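Local coordinates for dihydrodipicolinate synthase (Oceanobacillus iheyensis HTE831, PDB 3D0C), which probably acts as a 4-hydroxy-tetrahydrodipicolinate synthase, a TIM-barrel lyase that works on pyruvate in lysine biosynthesis, at residues L251-K254 with H255-N259. The protein carries 1 engineered substitution. Sequence-based numbering, arbitrary orientation.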
ATOM      1  N   LEU A 251       5.298 -19.686  -9.536  1.00 20.20           N
ATOM      2  CA  LEU A 251       5.299 -20.024  -8.113  1.00 19.42           C
ATOM      3  C   LEU A 251       5.307 -18.740  -7.290  1.00 17.08           C
ATOM      4  O   LEU A 251       4.606 -18.633  -6.284  1.00 18.93           O
ATOM      5  CB  LEU A 251       6.531 -20.852  -7.740  1.00 22.56           C
ATOM      6  CG  LEU A 251       6.476 -22.354  -8.039  1.00 26.74           C
ATOM      7  CD1 LEU A 251       7.841 -22.997  -7.776  1.00 27.82           C
ATOM      8  CD2 LEU A 251       5.403 -22.992  -7.169  1.00 26.35           C
ATOM      9  N   ARG A 252       6.094 -17.765  -7.722  1.00 15.90           N
ATOM     10  CA  ARG A 252       6.194 -16.501  -6.995  1.00 18.82           C
ATOM     11  C   ARG A 252       4.872 -15.752  -6.981  1.00 16.98           C
ATOM     12  O   ARG A 252       4.552 -15.052  -6.015  1.00 16.68           O
ATOM     13  CB  ARG A 252       7.263 -15.604  -7.621  1.00 18.77           C
ATOM     14  CG  ARG A 252       8.668 -16.173  -7.582  1.00 21.54           C
ATOM     15  CD  ARG A 252       9.652 -15.230  -8.253  1.00 26.12           C
ATOM     16  NE  ARG A 252       9.775 -13.962  -7.536  1.00 28.77           N
ATOM     17  CZ  ARG A 252      10.267 -12.851  -8.074  1.00 33.71           C
ATOM     18  NH1 ARG A 252      10.674 -12.848  -9.338  1.00 33.14           N
ATOM     19  NH2 ARG A 252      10.361 -11.745  -7.350  1.00 31.60           N
ATOM     20  N   ALA A 253       4.100 -15.911  -8.052  1.00 16.43           N
ATOM     21  CA  ALA A 253       2.833 -15.211  -8.174  1.00 18.29           C
ATOM     22  C   ALA A 253       1.664 -15.843  -7.411  1.00 18.15           C
ATOM     23  O   ALA A 253       0.623 -15.212  -7.259  1.00 17.48           O
ATOM     24  CB  ALA A 253       2.478 -15.048  -9.661  1.00 19.48           C
ATOM     25  N   LYS A 254       1.828 -17.066  -6.914  1.00 19.38           N
ATOM     26  CA  LYS A 254       0.742 -17.725  -6.182  1.00 22.82           C
ATOM     27  C   LYS A 254       0.295 -16.946  -4.949  1.00 21.97           C
ATOM     28  O   LYS A 254       1.081 -16.222  -4.336  1.00 19.73           O
ATOM     29  CB  LYS A 254       1.145 -19.134  -5.738  1.00 25.94           C
ATOM     30  CG  LYS A 254       1.443 -20.110  -6.862  1.00 29.75           C
ATOM     31  CD  LYS A 254       1.518 -21.543  -6.324  1.00 33.68           C
ATOM     32  CE  LYS A 254       0.151 -22.029  -5.839  1.00 36.01           C
ATOM     33  NZ  LYS A 254       0.171 -23.413  -5.283  1.00 37.73           N
ATOM     34  N   HIS A 255      -0.973 -17.111  -4.584  1.00 21.72           N
ATOM     35  CA  HIS A 255      -1.533 -16.432  -3.422  1.00 22.88           C
ATOM     36  C   HIS A 255      -1.456 -14.923  -3.600  1.00 21.89           C
ATOM     37  O   HIS A 255      -1.080 -14.188  -2.685  1.00 19.31           O
ATOM     38  CB  HIS A 255      -0.789 -16.860  -2.155  1.00 30.17           C
ATOM     39  CG  HIS A 255      -0.584 -18.337  -2.055  1.00 35.57           C
ATOM     40  ND1 HIS A 255      -1.620 -19.240  -2.154  1.00 37.32           N
ATOM     41  CD2 HIS A 255       0.543 -19.074  -1.909  1.00 35.63           C
ATOM     42  CE1 HIS A 255      -1.142 -20.468  -2.077  1.00 38.69           C
ATOM     43  NE2 HIS A 255       0.169 -20.395  -1.929  1.00 38.52           N
ATOM     44  N   ASN A 256      -1.820 -14.468  -4.794  1.00 21.39           N
ATOM     45  CA  ASN A 256      -1.810 -13.048  -5.110  1.00 20.38           C
ATOM     46  C   ASN A 256      -0.428 -12.444  -4.862  1.00 19.37           C
ATOM     47  O   ASN A 256      -0.300 -11.362  -4.287  1.00 18.32           O
ATOM     48  CB  ASN A 256      -2.888 -12.337  -4.276  1.00 23.52           C
ATOM     49  CG  ASN A 256      -3.016 -10.862  -4.612  1.00 26.08           C
ATOM     50  OD1 ASN A 256      -2.959 -10.471  -5.777  1.00 25.81           O
ATOM     51  ND2 ASN A 256      -3.203 -10.037  -3.590  1.00 27.34           N
ATOM     52  N   ASN A 257       0.601 -13.170  -5.298  1.00 18.27           N
ATOM     53  CA  ASN A 257       1.992 -12.741  -5.166  1.00 19.72           C
ATOM     54  C   ASN A 257       2.563 -12.843  -3.755  1.00 18.68           C
ATOM     55  O   ASN A 257       3.653 -12.324  -3.483  1.00 18.01           O
ATOM     56  CB  ASN A 257       2.152 -11.305  -5.677  1.00 21.76           C
ATOM     57  CG  ASN A 257       1.655 -11.139  -7.101  1.00 24.26           C
ATOM     58  OD1 ASN A 257       2.112 -11.827  -8.012  1.00 22.99           O
ATOM     59  ND2 ASN A 257       0.706 -10.226  -7.295  1.00 23.31           N
ATOM     60  N   GLY A 258       1.835 -13.507  -2.858  1.00 18.61           N
ATOM     61  CA  GLY A 258       2.324 -13.664  -1.498  1.00 17.35           C
ATOM     62  C   GLY A 258       3.645 -14.408  -1.477  1.00 16.16           C
ATOM     63  O   GLY A 258       4.512 -14.141  -0.642  1.00 12.58           O
ATOM     64  N   ASN A 259       3.797 -15.333  -2.425  1.00 17.36           N
ATOM     65  CA  ASN A 259       4.999 -16.162  -2.563  1.00 17.89           C
ATOM     66  C   ASN A 259       6.190 -15.465  -3.204  1.00 20.44           C
ATOM     67  O   ASN A 259       7.291 -16.025  -3.244  1.00 18.61           O
ATOM     68  CB  ASN A 259       4.691 -17.388  -3.430  1.00 21.26           C
ATOM     69  CG  ASN A 259       4.201 -18.571  -2.633  1.00 23.22           C
ATOM     70  OD1 ASN A 259       3.981 -18.475  -1.428  1.00 24.03           O
ATOM     71  ND2 ASN A 259       4.020 -19.701  -3.309  1.00 25.11           N
TER
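The imidazole of His255 lies against Lys254 where helix 235-257, in the C-terminal helical part that follows the TIM barrel, switches hand: His255, Asn256 and Asn257 all have positive phi and form a short left-handed turn that leads into helix 260-270. The side chain of Arg252, bonded to Glu249 and Asn260, lies about 4 Å (nearest atoms) from that of Thr56, a predicted pyruvate-binding residue, which puts the turn near the probable active site. With CG beside its backbone N (chi1 -46°), the histidine ring turns one face to Lys254 CB, a CH-pi contact with CB 4.1 Å from the ring centroid and offset toward its rim. The lysine chain then bends so that NZ makes a salt bridge to Asp289, whose carboxylate also accepts a hydrogen bond from His255 NE2; this shared anion would probably favour a protonated imidazole, against the pull of the nearby ammonium. The Asn256 side chain packs on His148 of the second subunit. At Asn257 the backbone N bonds back to Ala253 O at 2.8 Å, while the side-chain OD1 rests 3.6 Å from Ala253 CB and the residue also touches Tyr119 of the second subunit. Gly258 N closes the left-handed turn on His255 O at 3.0 Å. Asn259 then brings the chain back beside residues 251-254: its N makes a weak bond to Lys254 O, and its ND2 donates to Leu251 O at 3.2 Å and is also bonded to Asp289. A leucine in place of Asn259 would probably cost Leu251 O its side-chain donor and Asp289 the amide that bonds to it. The Leu251 carbonyl oxygen takes two donors, from opposite faces of its plane, Asn259 ND2 on one and Lys254 N, 3.3 Å from Leu251 O, on the other; the oxygen itself sits almost in the amide plane of Asn259.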